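Local coordinates for alginate lyase (Paenibacillus sp. FPU-7, PDB 6KFN), which cleaves alginate as a lyase, probably depolymerising the polysaccharide by beta-elimination on a right-handed beta-helix scaffold, at residues 37-47 / 73-82. Sequence-based numbering, arbitrary orientation.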
# COMPACT_ATOMS: atom_id res chain seq x y z
N GLY A 37 8.99 14.39 12.64
CA GLY A 37 10.30 13.93 12.29
C GLY A 37 10.21 13.10 11.02
O GLY A 37 9.13 12.84 10.47
N SER A 38 11.41 12.66 10.63
CA SER A 38 11.59 11.68 9.57
C SER A 38 12.14 10.42 10.25
O SER A 38 13.35 10.27 10.42
CB SER A 38 12.51 12.20 8.48
OG SER A 38 12.08 13.49 8.06
N PHE A 39 11.28 9.58 10.76
CA PHE A 39 11.71 8.52 11.69
C PHE A 39 12.20 7.29 10.93
O PHE A 39 11.64 6.93 9.90
CB PHE A 39 10.52 8.18 12.57
CG PHE A 39 10.13 9.34 13.44
CD1 PHE A 39 10.98 9.80 14.44
CD2 PHE A 39 8.92 9.99 13.25
CE1 PHE A 39 10.65 10.92 15.19
CE2 PHE A 39 8.58 11.11 13.98
CZ PHE A 39 9.45 11.55 14.96
N LYS A 40 13.27 6.67 11.44
CA LYS A 40 14.00 5.60 10.78
C LYS A 40 14.04 4.34 11.63
O LYS A 40 14.64 4.33 12.71
CB LYS A 40 15.42 6.05 10.44
CG LYS A 40 15.50 7.25 9.48
CD LYS A 40 16.91 7.84 9.44
CE LYS A 40 16.94 9.13 8.65
NZ LYS A 40 16.02 10.17 9.23
N ALA A 41 13.38 3.30 11.15
CA ALA A 41 13.33 1.99 11.80
C ALA A 41 14.35 1.09 11.08
O ALA A 41 14.04 0.51 10.05
CB ALA A 41 11.92 1.43 11.75
N GLU A 42 15.58 1.05 11.62
CA GLU A 42 16.73 0.45 10.94
C GLU A 42 17.12 -0.93 11.47
O GLU A 42 17.62 -1.76 10.71
CB GLU A 42 17.97 1.37 11.03
CG GLU A 42 17.81 2.69 10.34
CD GLU A 42 19.01 3.63 10.40
OE1 GLU A 42 19.92 3.43 11.23
OE2 GLU A 42 19.04 4.58 9.62
N ALA A 43 16.98 -1.17 12.75
CA ALA A 43 17.36 -2.42 13.37
C ALA A 43 16.42 -3.54 12.89
O ALA A 43 15.40 -3.27 12.29
CB ALA A 43 17.27 -2.27 14.90
N SER A 44 16.79 -4.77 13.17
CA SER A 44 15.95 -5.91 12.86
C SER A 44 15.58 -6.68 14.11
O SER A 44 16.42 -6.97 14.97
CB SER A 44 16.64 -6.89 11.89
OG SER A 44 16.75 -6.31 10.61
N GLY A 45 14.32 -7.05 14.19
CA GLY A 45 13.84 -8.04 15.12
C GLY A 45 13.95 -9.45 14.51
O GLY A 45 14.60 -9.66 13.49
N THR A 46 13.27 -10.37 15.15
CA THR A 46 13.06 -11.74 14.67
C THR A 46 11.59 -12.07 14.84
O THR A 46 10.84 -11.35 15.50
CB THR A 46 13.92 -12.76 15.45
OG1 THR A 46 13.35 -12.84 16.74
CG2 THR A 46 15.38 -12.38 15.48
N ALA A 47 11.17 -13.23 14.34
CA ALA A 47 9.78 -13.64 14.56
C ALA A 47 9.47 -13.77 16.04
O ALA A 47 8.37 -13.46 16.50
CB ALA A 47 9.48 -14.94 13.82
N TYR A 73 9.42 11.42 4.74
CA TYR A 73 8.54 10.28 4.95
C TYR A 73 8.05 10.37 6.38
O TYR A 73 8.68 11.01 7.25
CB TYR A 73 9.28 8.98 4.73
CG TYR A 73 10.66 9.04 5.30
CD1 TYR A 73 10.88 8.85 6.62
CD2 TYR A 73 11.75 9.25 4.46
CE1 TYR A 73 12.16 8.88 7.16
CE2 TYR A 73 13.04 9.28 4.96
CZ TYR A 73 13.25 9.10 6.31
OH TYR A 73 14.50 9.13 6.84
N SER A 74 6.93 9.73 6.65
CA SER A 74 6.53 9.64 8.03
C SER A 74 7.37 8.60 8.77
O SER A 74 7.82 8.81 9.90
CB SER A 74 5.07 9.31 8.20
OG SER A 74 4.21 10.13 7.40
N LEU A 75 7.62 7.46 8.11
CA LEU A 75 8.40 6.38 8.68
C LEU A 75 9.12 5.67 7.54
O LEU A 75 8.51 5.33 6.53
CB LEU A 75 7.48 5.42 9.43
CG LEU A 75 8.15 4.24 10.15
CD1 LEU A 75 9.08 4.74 11.30
CD2 LEU A 75 7.12 3.28 10.68
N TYR A 76 10.42 5.41 7.74
CA TYR A 76 11.27 4.72 6.76
C TYR A 76 11.77 3.45 7.44
O TYR A 76 12.53 3.55 8.41
CB TYR A 76 12.43 5.61 6.34
CG TYR A 76 13.37 5.05 5.31
CD1 TYR A 76 12.96 4.20 4.31
CD2 TYR A 76 14.71 5.37 5.33
CE1 TYR A 76 13.83 3.75 3.32
CE2 TYR A 76 15.59 4.93 4.36
CZ TYR A 76 15.15 4.11 3.37
OH TYR A 76 16.05 3.69 2.43
N VAL A 77 11.37 2.28 6.95
CA VAL A 77 11.69 1.00 7.56
C VAL A 77 12.69 0.30 6.66
O VAL A 77 12.41 0.03 5.49
CB VAL A 77 10.43 0.14 7.74
CG1 VAL A 77 10.80 -1.15 8.50
CG2 VAL A 77 9.31 0.89 8.45
N THR A 78 13.86 -0.04 7.23
CA THR A 78 14.94 -0.71 6.53
C THR A 78 15.39 -1.98 7.22
O THR A 78 16.33 -2.61 6.74
CB THR A 78 16.13 0.21 6.26
OG1 THR A 78 16.55 0.78 7.50
CG2 THR A 78 15.78 1.32 5.29
N GLY A 79 14.75 -2.36 8.32
CA GLY A 79 15.04 -3.60 9.01
C GLY A 79 13.82 -4.53 8.95
O GLY A 79 12.75 -4.19 8.47
N ASP A 80 14.05 -5.73 9.49
CA ASP A 80 13.06 -6.79 9.43
C ASP A 80 12.31 -6.94 10.75
O ASP A 80 12.79 -6.55 11.82
CB ASP A 80 13.75 -8.14 9.13
CG ASP A 80 14.44 -8.20 7.80
OD1 ASP A 80 14.18 -7.37 6.90
OD2 ASP A 80 15.23 -9.15 7.63
N TYR A 81 11.12 -7.54 10.69
CA TYR A 81 10.40 -7.95 11.89
C TYR A 81 10.08 -6.77 12.81
O TYR A 81 10.29 -6.83 14.03
CB TYR A 81 11.12 -9.09 12.63
CG TYR A 81 11.00 -10.41 11.93
CD1 TYR A 81 9.79 -11.13 12.01
CD2 TYR A 81 12.04 -10.98 11.23
CE1 TYR A 81 9.61 -12.34 11.41
CE2 TYR A 81 11.84 -12.25 10.58
CZ TYR A 81 10.64 -12.87 10.71
OH TYR A 81 10.46 -14.11 10.10
N TRP A 82 9.48 -5.74 12.21
CA TRP A 82 8.81 -4.68 12.93
C TRP A 82 7.31 -4.92 12.91
O TRP A 82 6.75 -5.26 11.87
CB TRP A 82 9.08 -3.30 12.29
CG TRP A 82 10.49 -2.84 12.47
CD1 TRP A 82 11.59 -3.33 11.82
CD2 TRP A 82 10.96 -1.87 13.43
NE1 TRP A 82 12.72 -2.72 12.28
CE2 TRP A 82 12.38 -1.84 13.29
CE3 TRP A 82 10.34 -1.02 14.35
CZ2 TRP A 82 13.16 -0.98 14.03
CZ3 TRP A 82 11.14 -0.18 15.09
CH2 TRP A 82 12.53 -0.17 14.93
O HOH W 1 18.71 -0.74 8.31
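The carbonyl oxygen of A41 takes two backbone donors: T78 N at 2.9 Å, nearly straight at 172°, and, weakly, G79 N. G79 suits its spot because a side chain there would collide with the carbonyls of E42 and A43. The indole of W82 donates in its ring plane, NE1 to A43 O 2.7 Å, and lays its six-membered ring over the A41 methyl in a CH-pi contact, CB 3.5 Å from the centroid; alanine is small enough to fit beneath it. With an alanine in place of W82 the indole is gone, which would probably leave the A43 carbonyl without that donor and open a gap over the A41 methyl. Strands 39-41 and 75-77 are parallel neighbours on one face of the right-handed beta-helix, 39-41 outermost within the chain; F39 O accepts Y76 N, and A41 N donates to Y76 O. K40 crosses Y73 at about a right angle, its long chain carrying NZ to S38 O (2.9 Å) and, weakly, Y73 OH. With OG anti to its carbonyl carbon (chi1 -69°), short S44 brings its hydroxyl 3.0 Å from D80 N. The flat Y81 ring, also stacked with H103, covers the flat T46-A47 peptide, A47 N over its centre.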